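Local atomic coordinates of decapping nuclease RAI1 (Scheffersomyces stipitis, PDB entry 5BTO), a protein that removes NAD caps and other 5'-end caps from RNA in a metal-dependent hydrolysis, and binds and stimulates the exoribonuclease RAT1. Residues A[252-257]-A[286-291]; A[216-221]-A[233-238]; A[12-17]-A[337-342]. One frame throughout, in Å; residues are numbered along the deposited sequence.

Interaction 1 of 3, residues A[252-257]-A[286-291]; sequences SHYMEL and MGIRKV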
loop_
_atom_site.group_PDB
_atom_site.type_symbol
_atom_site.label_atom_id
_atom_site.label_comp_id
_atom_site.label_asym_id
_atom_site.label_seq_id
_atom_site.Cartn_x
_atom_site.Cartn_y
_atom_site.Cartn_z
ATOM N N SER A 252 1.679 -34.837 2.334
ATOM C CA SER A 252 0.348 -35.220 1.889
ATOM C C SER A 252 -0.290 -36.229 2.824
ATOM O O SER A 252 -1.472 -36.514 2.697
ATOM C CB SER A 252 0.386 -35.775 0.464
ATOM O OG SER A 252 0.993 -37.057 0.421
ATOM N N HIS A 253 0.494 -36.757 3.766
ATOM C CA HIS A 253 0.004 -37.758 4.723
ATOM C C HIS A 253 -0.326 -37.185 6.102
ATOM O O HIS A 253 -0.757 -37.910 7.009
ATOM C CB HIS A 253 1.014 -38.899 4.840
ATOM C CG HIS A 253 1.232 -39.624 3.555
ATOM N ND1 HIS A 253 0.439 -40.684 3.163
ATOM C CD2 HIS A 253 2.138 -39.443 2.565
ATOM C CE1 HIS A 253 0.855 -41.129 1.990
ATOM N NE2 HIS A 253 1.887 -40.397 1.608
ATOM N N TYR A 254 -0.146 -35.877 6.252
ATOM C CA TYR A 254 -0.401 -35.197 7.519
ATOM C C TYR A 254 -1.818 -34.625 7.572
ATOM O O TYR A 254 -2.450 -34.411 6.545
ATOM C CB TYR A 254 0.575 -34.035 7.710
ATOM C CG TYR A 254 2.015 -34.419 7.940
ATOM C CD1 TYR A 254 2.359 -35.637 8.515
ATOM C CD2 TYR A 254 3.039 -33.539 7.608
ATOM C CE1 TYR A 254 3.692 -35.967 8.734
ATOM C CE2 TYR A 254 4.368 -33.861 7.824
ATOM C CZ TYR A 254 4.689 -35.075 8.389
ATOM O OH TYR A 254 6.005 -35.394 8.608
ATOM N N MET A 255 -2.304 -34.375 8.779
ATOM C CA MET A 255 -3.645 -33.815 8.952
ATOM C C MET A 255 -3.655 -32.912 10.180
ATOM O O MET A 255 -2.939 -33.158 11.152
ATOM C CB MET A 255 -4.689 -34.950 9.078
ATOM C CG MET A 255 -6.149 -34.481 8.993
ATOM S SD MET A 255 -7.322 -35.829 8.660
ATOM C CE MET A 255 -6.928 -36.879 10.051
ATOM N N GLU A 256 -4.446 -31.845 10.118
ATOM C CA GLU A 256 -4.638 -30.949 11.243
ATOM C C GLU A 256 -5.901 -31.337 12.009
ATOM O O GLU A 256 -6.868 -31.802 11.409
ATOM C CB GLU A 256 -4.780 -29.521 10.714
ATOM C CG GLU A 256 -4.890 -28.454 11.775
ATOM C CD GLU A 256 -3.534 -27.981 12.250
ATOM O OE1 GLU A 256 -2.523 -28.356 11.622
ATOM O OE2 GLU A 256 -3.480 -27.232 13.247
ATOM N N LEU A 257 -5.893 -31.142 13.323
ATOM C CA LEU A 257 -7.064 -31.424 14.168
ATOM C C LEU A 257 -7.454 -30.180 14.963
ATOM O O LEU A 257 -6.637 -29.634 15.696
ATOM C CB LEU A 257 -6.746 -32.553 15.147
ATOM C CG LEU A 257 -6.306 -33.865 14.505
ATOM C CD1 LEU A 257 -5.902 -34.880 15.562
ATOM C CD2 LEU A 257 -7.422 -34.405 13.626
ATOM N N MET A 286 1.763 -24.708 5.018
ATOM C CA MET A 286 2.546 -25.896 5.343
ATOM C C MET A 286 2.367 -27.042 4.354
ATOM O O MET A 286 3.064 -28.048 4.464
ATOM C CB MET A 286 2.188 -26.426 6.738
ATOM C CG MET A 286 2.869 -25.705 7.896
ATOM S SD MET A 286 4.671 -25.747 7.879
ATOM C CE MET A 286 5.076 -27.432 8.337
ATOM N N GLY A 287 1.436 -26.907 3.411
ATOM C CA GLY A 287 1.134 -27.994 2.491
ATOM C C GLY A 287 0.374 -29.147 3.133
ATOM O O GLY A 287 0.454 -30.281 2.658
ATOM N N ILE A 288 -0.345 -28.865 4.215
ATOM C CA ILE A 288 -1.202 -29.870 4.857
ATOM C C ILE A 288 -2.534 -29.887 4.115
ATOM O O ILE A 288 -3.165 -28.847 3.960
ATOM C CB ILE A 288 -1.457 -29.550 6.348
ATOM C CG1 ILE A 288 -0.147 -29.414 7.138
ATOM C CG2 ILE A 288 -2.411 -30.582 6.984
ATOM C CD1 ILE A 288 0.728 -30.596 7.103
ATOM N N ARG A 289 -2.972 -31.066 3.676
ATOM C CA ARG A 289 -4.083 -31.179 2.730
ATOM C C ARG A 289 -5.417 -31.547 3.376
ATOM O O ARG A 289 -6.451 -31.485 2.725
ATOM C CB ARG A 289 -3.758 -32.219 1.647
ATOM C CG ARG A 289 -2.500 -31.884 0.846
ATOM C CD ARG A 289 -2.242 -32.917 -0.249
ATOM N NE ARG A 289 -0.978 -32.688 -0.949
ATOM C CZ ARG A 289 -0.578 -33.372 -2.018
ATOM N NH1 ARG A 289 -1.346 -34.328 -2.523
ATOM N NH2 ARG A 289 0.592 -33.096 -2.585
ATOM N N LYS A 290 -5.382 -31.953 4.639
ATOM C CA LYS A 290 -6.607 -32.385 5.323
ATOM C C LYS A 290 -6.718 -31.760 6.708
ATOM O O LYS A 290 -5.723 -31.623 7.420
ATOM C CB LYS A 290 -6.649 -33.913 5.460
ATOM C CG LYS A 290 -6.833 -34.714 4.160
ATOM C CD LYS A 290 -7.028 -36.201 4.477
ATOM C CE LYS A 290 -6.739 -37.136 3.289
ATOM N NZ LYS A 290 -7.244 -36.646 1.975
ATOM N N VAL A 291 -7.941 -31.397 7.089
ATOM C CA VAL A 291 -8.219 -30.864 8.406
ATOM C C VAL A 291 -9.481 -31.516 8.955
ATOM O O VAL A 291 -10.485 -31.617 8.244
ATOM C CB VAL A 291 -8.529 -29.354 8.351
ATOM C CG1 VAL A 291 -8.789 -28.828 9.750
ATOM C CG2 VAL A 291 -7.418 -28.593 7.674
HETATM O O HOH W 1 -1.721 -33.494 4.167
#

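Interaction 2 of 3, residues A[216-221]-A[233-238]; sequences QYISVI and AGEVDC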
loop_
_atom_site.group_PDB
_atom_site.type_symbol
_atom_site.label_atom_id
_atom_site.label_comp_id
_atom_site.label_asym_id
_atom_site.label_seq_id
_atom_site.Cartn_x
_atom_site.Cartn_y
_atom_site.Cartn_z
ATOM N N GLN A 216 5.198 -32.085 21.058
ATOM C CA GLN A 216 5.027 -31.425 19.770
ATOM C C GLN A 216 5.821 -32.144 18.697
ATOM O O GLN A 216 6.975 -32.515 18.917
ATOM C CB GLN A 216 5.516 -29.977 19.827
ATOM C CG GLN A 216 4.712 -29.056 20.705
ATOM C CD GLN A 216 5.217 -27.631 20.618
ATOM O OE1 GLN A 216 6.380 -27.394 20.285
ATOM N NE2 GLN A 216 4.345 -26.676 20.910
ATOM N N TYR A 217 5.208 -32.318 17.529
ATOM C CA TYR A 217 5.894 -32.859 16.360
ATOM C C TYR A 217 6.008 -31.734 15.338
ATOM O O TYR A 217 4.996 -31.135 14.948
ATOM C CB TYR A 217 5.111 -34.043 15.784
ATOM C CG TYR A 217 5.674 -34.594 14.485
ATOM C CD1 TYR A 217 6.853 -35.326 14.472
ATOM C CD2 TYR A 217 5.020 -34.394 13.282
ATOM C CE1 TYR A 217 7.369 -35.831 13.295
ATOM C CE2 TYR A 217 5.527 -34.901 12.093
ATOM C CZ TYR A 217 6.703 -35.618 12.108
ATOM O OH TYR A 217 7.205 -36.130 10.935
ATOM N N ILE A 218 7.232 -31.412 14.933
ATOM C CA ILE A 218 7.452 -30.231 14.095
ATOM C C ILE A 218 8.019 -30.637 12.748
ATOM O O ILE A 218 9.100 -31.233 12.675
ATOM C CB ILE A 218 8.442 -29.237 14.748
ATOM C CG1 ILE A 218 8.035 -28.920 16.187
ATOM C CG2 ILE A 218 8.562 -27.944 13.911
ATOM C CD1 ILE A 218 6.723 -28.192 16.300
ATOM N N SER A 219 7.279 -30.327 11.689
ATOM C CA SER A 219 7.738 -30.560 10.331
ATOM C C SER A 219 8.422 -29.293 9.811
ATOM O O SER A 219 7.936 -28.180 10.013
ATOM C CB SER A 219 6.556 -30.935 9.429
ATOM O OG SER A 219 6.936 -30.992 8.061
ATOM N N VAL A 220 9.554 -29.462 9.145
ATOM C CA VAL A 220 10.229 -28.324 8.530
ATOM C C VAL A 220 10.285 -28.528 7.025
ATOM O O VAL A 220 10.804 -29.544 6.536
ATOM C CB VAL A 220 11.648 -28.110 9.089
ATOM C CG1 VAL A 220 12.206 -26.770 8.591
ATOM C CG2 VAL A 220 11.620 -28.146 10.606
ATOM N N ILE A 221 9.749 -27.554 6.298
ATOM C CA ILE A 221 9.510 -27.700 4.873
ATOM C C ILE A 221 10.231 -26.634 4.080
ATOM O O ILE A 221 10.551 -25.564 4.606
ATOM C CB ILE A 221 7.994 -27.599 4.542
ATOM C CG1 ILE A 221 7.457 -26.195 4.857
ATOM C CG2 ILE A 221 7.202 -28.644 5.335
ATOM C CD1 ILE A 221 6.102 -25.923 4.236
ATOM N N ALA A 233 9.003 -23.895 9.603
ATOM C CA ALA A 233 8.805 -24.934 10.615
ATOM C C ALA A 233 7.380 -24.827 11.171
ATOM O O ALA A 233 6.910 -23.726 11.480
ATOM C CB ALA A 233 9.825 -24.778 11.727
ATOM N N GLY A 234 6.694 -25.961 11.298
ATOM C CA GLY A 234 5.338 -25.948 11.802
ATOM C C GLY A 234 4.933 -27.220 12.517
ATOM O O GLY A 234 5.238 -28.319 12.054
ATOM N N GLU A 235 4.233 -27.074 13.638
ATOM C CA GLU A 235 3.671 -28.241 14.323
ATOM C C GLU A 235 2.630 -28.936 13.460
ATOM O O GLU A 235 1.812 -28.290 12.796
ATOM C CB GLU A 235 3.050 -27.872 15.676
ATOM C CG GLU A 235 2.615 -29.121 16.466
ATOM C CD GLU A 235 2.012 -28.824 17.822
ATOM O OE1 GLU A 235 1.930 -27.635 18.190
ATOM O OE2 GLU A 235 1.613 -29.790 18.522
ATOM N N VAL A 236 2.662 -30.267 13.496
ATOM C CA VAL A 236 1.738 -31.107 12.751
ATOM C C VAL A 236 1.040 -32.015 13.749
ATOM O O VAL A 236 1.686 -32.600 14.627
ATOM C CB VAL A 236 2.502 -31.942 11.696
ATOM C CG1 VAL A 236 1.666 -33.138 11.213
ATOM C CG2 VAL A 236 2.954 -31.044 10.527
ATOM N N ASP A 237 -0.281 -32.123 13.635
ATOM C CA ASP A 237 -1.055 -32.803 14.667
ATOM C C ASP A 237 -0.997 -34.326 14.562
ATOM O O ASP A 237 -0.829 -35.007 15.570
ATOM C CB ASP A 237 -2.509 -32.327 14.676
ATOM C CG ASP A 237 -2.632 -30.858 15.044
ATOM O OD1 ASP A 237 -1.774 -30.385 15.818
ATOM O OD2 ASP A 237 -3.569 -30.183 14.563
ATOM N N CYS A 238 -1.121 -34.855 13.351
ATOM C CA CYS A 238 -1.115 -36.305 13.179
ATOM C C CYS A 238 -0.910 -36.722 11.730
ATOM O O CYS A 238 -0.903 -35.898 10.816
ATOM C CB CYS A 238 -2.421 -36.914 13.724
ATOM S SG CYS A 238 -3.870 -36.640 12.707
HETATM O O HOH W 2 2.326 -32.264 17.301
#

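Interaction 3 of 3, residues A[12-17]-A[337-342]; sequences LSLQSR and LKWYGA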
loop_
_atom_site.group_PDB
_atom_site.type_symbol
_atom_site.label_atom_id
_atom_site.label_comp_id
_atom_site.label_asym_id
_atom_site.label_seq_id
_atom_site.Cartn_x
_atom_site.Cartn_y
_atom_site.Cartn_z
ATOM N N LEU A 12 4.805 0.002 4.631
ATOM C CA LEU A 12 4.164 -0.705 3.534
ATOM C C LEU A 12 2.655 -0.482 3.613
ATOM O O LEU A 12 2.057 -0.699 4.660
ATOM C CB LEU A 12 4.472 -2.215 3.618
ATOM C CG LEU A 12 3.842 -3.083 2.528
ATOM C CD1 LEU A 12 4.432 -2.805 1.147
ATOM C CD2 LEU A 12 3.978 -4.579 2.867
ATOM N N SER A 13 2.051 -0.034 2.514
ATOM C CA SER A 13 0.599 0.151 2.456
ATOM C C SER A 13 -0.131 -1.157 2.714
ATOM O O SER A 13 0.226 -2.183 2.142
ATOM C CB SER A 13 0.153 0.635 1.085
ATOM O OG SER A 13 -1.269 0.711 1.048
ATOM N N LEU A 14 -1.167 -1.109 3.542
ATOM C CA LEU A 14 -2.002 -2.293 3.756
ATOM C C LEU A 14 -2.702 -2.705 2.466
ATOM O O LEU A 14 -3.217 -3.825 2.358
ATOM C CB LEU A 14 -3.061 -2.031 4.834
ATOM C CG LEU A 14 -2.554 -1.769 6.251
ATOM C CD1 LEU A 14 -3.736 -1.678 7.201
ATOM C CD2 LEU A 14 -1.579 -2.852 6.702
ATOM N N GLN A 15 -2.756 -1.787 1.501
ATOM C CA GLN A 15 -3.387 -2.052 0.213
ATOM C C GLN A 15 -2.455 -2.748 -0.781
ATOM O O GLN A 15 -2.863 -3.051 -1.892
ATOM C CB GLN A 15 -3.914 -0.745 -0.407
ATOM C CG GLN A 15 -4.972 -0.065 0.425
ATOM C CD GLN A 15 -5.630 1.100 -0.302
ATOM O OE1 GLN A 15 -5.062 1.674 -1.239
ATOM N NE2 GLN A 15 -6.830 1.456 0.125
ATOM N N SER A 16 -1.206 -2.990 -0.391
ATOM C CA SER A 16 -0.227 -3.526 -1.341
ATOM C C SER A 16 -0.615 -4.950 -1.742
ATOM O O SER A 16 -1.002 -5.746 -0.893
ATOM C CB SER A 16 1.185 -3.501 -0.756
ATOM O OG SER A 16 2.145 -3.609 -1.790
ATOM N N ARG A 17 -0.513 -5.264 -3.031
ATOM C CA ARG A 17 -0.910 -6.585 -3.524
ATOM C C ARG A 17 0.048 -7.060 -4.602
ATOM O O ARG A 17 0.298 -6.342 -5.579
ATOM C CB ARG A 17 -2.328 -6.554 -4.120
ATOM C CG ARG A 17 -3.454 -6.185 -3.160
ATOM C CD ARG A 17 -3.738 -7.267 -2.128
ATOM N NE ARG A 17 -4.873 -6.922 -1.261
ATOM C CZ ARG A 17 -4.764 -6.238 -0.125
ATOM N NH1 ARG A 17 -3.570 -5.803 0.293
ATOM N NH2 ARG A 17 -5.847 -5.983 0.601
ATOM N N LEU A 337 -3.608 -13.957 0.006
ATOM C CA LEU A 337 -2.372 -14.486 -0.578
ATOM C C LEU A 337 -1.598 -13.417 -1.359
ATOM O O LEU A 337 -0.364 -13.392 -1.330
ATOM C CB LEU A 337 -2.660 -15.699 -1.467
ATOM C CG LEU A 337 -1.442 -16.518 -1.896
ATOM C CD1 LEU A 337 -0.707 -17.055 -0.668
ATOM C CD2 LEU A 337 -1.877 -17.665 -2.811
ATOM N N LYS A 338 -2.316 -12.543 -2.057
ATOM C CA LYS A 338 -1.665 -11.432 -2.761
ATOM C C LYS A 338 -1.023 -10.443 -1.782
ATOM O O LYS A 338 0.065 -9.912 -2.049
ATOM C CB LYS A 338 -2.659 -10.714 -3.683
ATOM C CG LYS A 338 -3.129 -11.541 -4.878
ATOM C CD LYS A 338 -4.232 -10.810 -5.623
ATOM C CE LYS A 338 -4.876 -11.684 -6.680
ATOM N NZ LYS A 338 -6.057 -11.025 -7.313
ATOM N N TRP A 339 -1.689 -10.173 -0.658
ATOM C CA TRP A 339 -1.075 -9.355 0.394
ATOM C C TRP A 339 0.198 -10.025 0.933
ATOM O O TRP A 339 1.248 -9.401 1.093
ATOM C CB TRP A 339 -2.075 -9.098 1.530
ATOM C CG TRP A 339 -1.436 -8.790 2.856
ATOM C CD1 TRP A 339 -1.343 -9.626 3.940
ATOM C CD2 TRP A 339 -0.778 -7.571 3.235
ATOM N NE1 TRP A 339 -0.689 -8.995 4.971
ATOM C CE2 TRP A 339 -0.333 -7.733 4.568
ATOM C CE3 TRP A 339 -0.540 -6.354 2.583
ATOM C CZ2 TRP A 339 0.348 -6.734 5.260
ATOM C CZ3 TRP A 339 0.133 -5.352 3.271
ATOM C CH2 TRP A 339 0.571 -5.550 4.602
ATOM N N TYR A 340 0.106 -11.314 1.225
ATOM C CA TYR A 340 1.247 -12.012 1.778
ATOM C C TYR A 340 2.428 -11.967 0.802
ATOM O O TYR A 340 3.575 -11.745 1.203
ATOM C CB TYR A 340 0.830 -13.461 2.069
ATOM C CG TYR A 340 1.928 -14.342 2.596
ATOM C CD1 TYR A 340 2.535 -14.081 3.822
ATOM C CD2 TYR A 340 2.329 -15.466 1.886
ATOM C CE1 TYR A 340 3.541 -14.912 4.317
ATOM C CE2 TYR A 340 3.322 -16.295 2.366
ATOM C CZ TYR A 340 3.922 -16.010 3.575
ATOM O OH TYR A 340 4.902 -16.842 4.060
ATOM N N GLY A 341 2.143 -12.153 -0.481
ATOM C CA GLY A 341 3.183 -12.090 -1.492
ATOM C C GLY A 341 3.818 -10.706 -1.518
ATOM O O GLY A 341 5.030 -10.569 -1.698
ATOM N N ALA A 342 3.004 -9.677 -1.325
ATOM C CA ALA A 342 3.532 -8.308 -1.320
ATOM C C ALA A 342 4.475 -8.083 -0.140
ATOM O O ALA A 342 5.530 -7.443 -0.275
ATOM C CB ALA A 342 2.372 -7.265 -1.296
#

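Interaction 1 of 3, residues A[252-257]-A[286-291]
M255 and E256 lie beside K290 and V291 where the two parallel strands of a beta-alpha-beta unit, 254-261 and 290-296, begin to pair; helix 266-286 makes the crossover between them. Side chains alternate across the sheet. On one face M255 and K290 cross at a slant, CG of M255 lying 3.6 Å from CB of K290, with SD also close to that CB; the chain bends only beyond the sulfur, at chi3. On the other face CB of E256 meets CG2 of V291. CG of E256 is anti to the backbone N (chi1 -176°) and the chain then bends at chi2, bringing OE2 to a salt bridge with K258; E256 is a ligand of the divalent metal. Before the strands pair, the I288 side chain reaches across, its CD1 resting 3.5 Å from CB of Y254 and near the plane of the ring at its edge. A water bridges the gap there, donating to O of Y254 and accepting from N of R289. Farther out, the extended R289 chain lays one guanidinium face over S252, whose CB sits 3.5 Å above its centre. The direct backbone bond between these segments is nearly straight: N of E256 donates to O of K290 over 3.0 Å, at 168°.

Interaction 2 of 3, residues A[216-221]-A[233-238]
I218, V220 and A233 form the apolar centre on one face of the paired strands: CB of A233 lies 4.0 Å from both CG2 of I218 and CG2 of V220. CD1 of I218 runs on to the backbone of E235, 3.6 Å from its CA, and the two side chains cross at about a right angle. On the other face V236 lies alongside Y217, pointing the same way, with its CB at the edge of the ring. Its second methyl, CG2, reaches CB of S219 at 3.8 Å.

Between the faces runs the backbone. S219 and G234 form a hydrogen-bonded pair, N of each donating to O of the other, and beyond them N of V236 donates to O of Y217 over 2.9 Å.

At the polar edge E235 stretches out fully, CG anti to the backbone N (chi1 -173°), and carries its carboxylate across the aliphatic part of Q216. The amide and carboxylate planes are 49° apart, and NE2 of Q216 stays 3.8 Å from OE1 of E235. A water grips this end of the strands with three bonds, accepting from N of Y217 and donating to OE2 of E235 and O of V236. This is an antiparallel beta hairpin of the PD-(D/E)XK nuclease fold; its second strand carries substrate-binding E235, and the chain just beyond brings metal-binding D237 to the active site.

Interaction 3 of 3, residues A[12-17]-A[337-342]
A type I beta turn from S13 to S16, just after strand 9-12, lies against helix 333-350, where W339 fills the middle of the contact. The turn presents carbonyl oxygens to the rim of the indole: O of S13 and O of S16 both lie in the ring plane at its edge, the former 3.4 Å from CZ3 of W339. Two leucines close on the same six-membered ring, CD2 of L12 at 3.9 Å from CZ3 and CD2 of L14 at 4.0 Å from CH2 of W339. The indole swings out with CG anti to the backbone N (chi1 156°), and an edge-to-face contact with F371 adds to its packing. One turn along the helix, CB of A342 sits 3.7 Å from OG of S16, a hydroxyl hydrogen-bonded to D49 of the second subunit.

R17 bends back over its own loop. NH1 donates to O of L14 at 2.9 Å and to O of S16 at 2.8 Å, both acceptors in the guanidinium plane, while CB of W339 lies over one face of that group. A leucine in place of R17 would probably leave O of L14 and O of S16 without the donor that links them, and the loop freer to shift. S13 OG accepts from N of Q15 and is also hydrogen-bonded to E50 of the second subunit, so the segment combines a beta turn with an ST turn, packed on a helix and lying at the subunit interface.

From the N terminus, the chain first passes the turn 12-17, whose partner on helix 333-350 comes only some 320 residues later, so interaction 3 closes a very long loop. Interactions 2 and 1 are both nested inside it and follow one another in series: the short hairpin connection of 216-221 with 233-238 closes before the beta-alpha-beta crossover of 252-257 with 286-291 opens. Those two, about 10 Å apart between centres, touch directly. OH of Y217 probably hydrogen-bonds to OH of Y254, joining the large mixed sheet to the four-stranded one, and OD2 of D237 probably to N of L257, at the metal site. Interaction 3 stands apart, its centre about 26 Å from that of interaction 1.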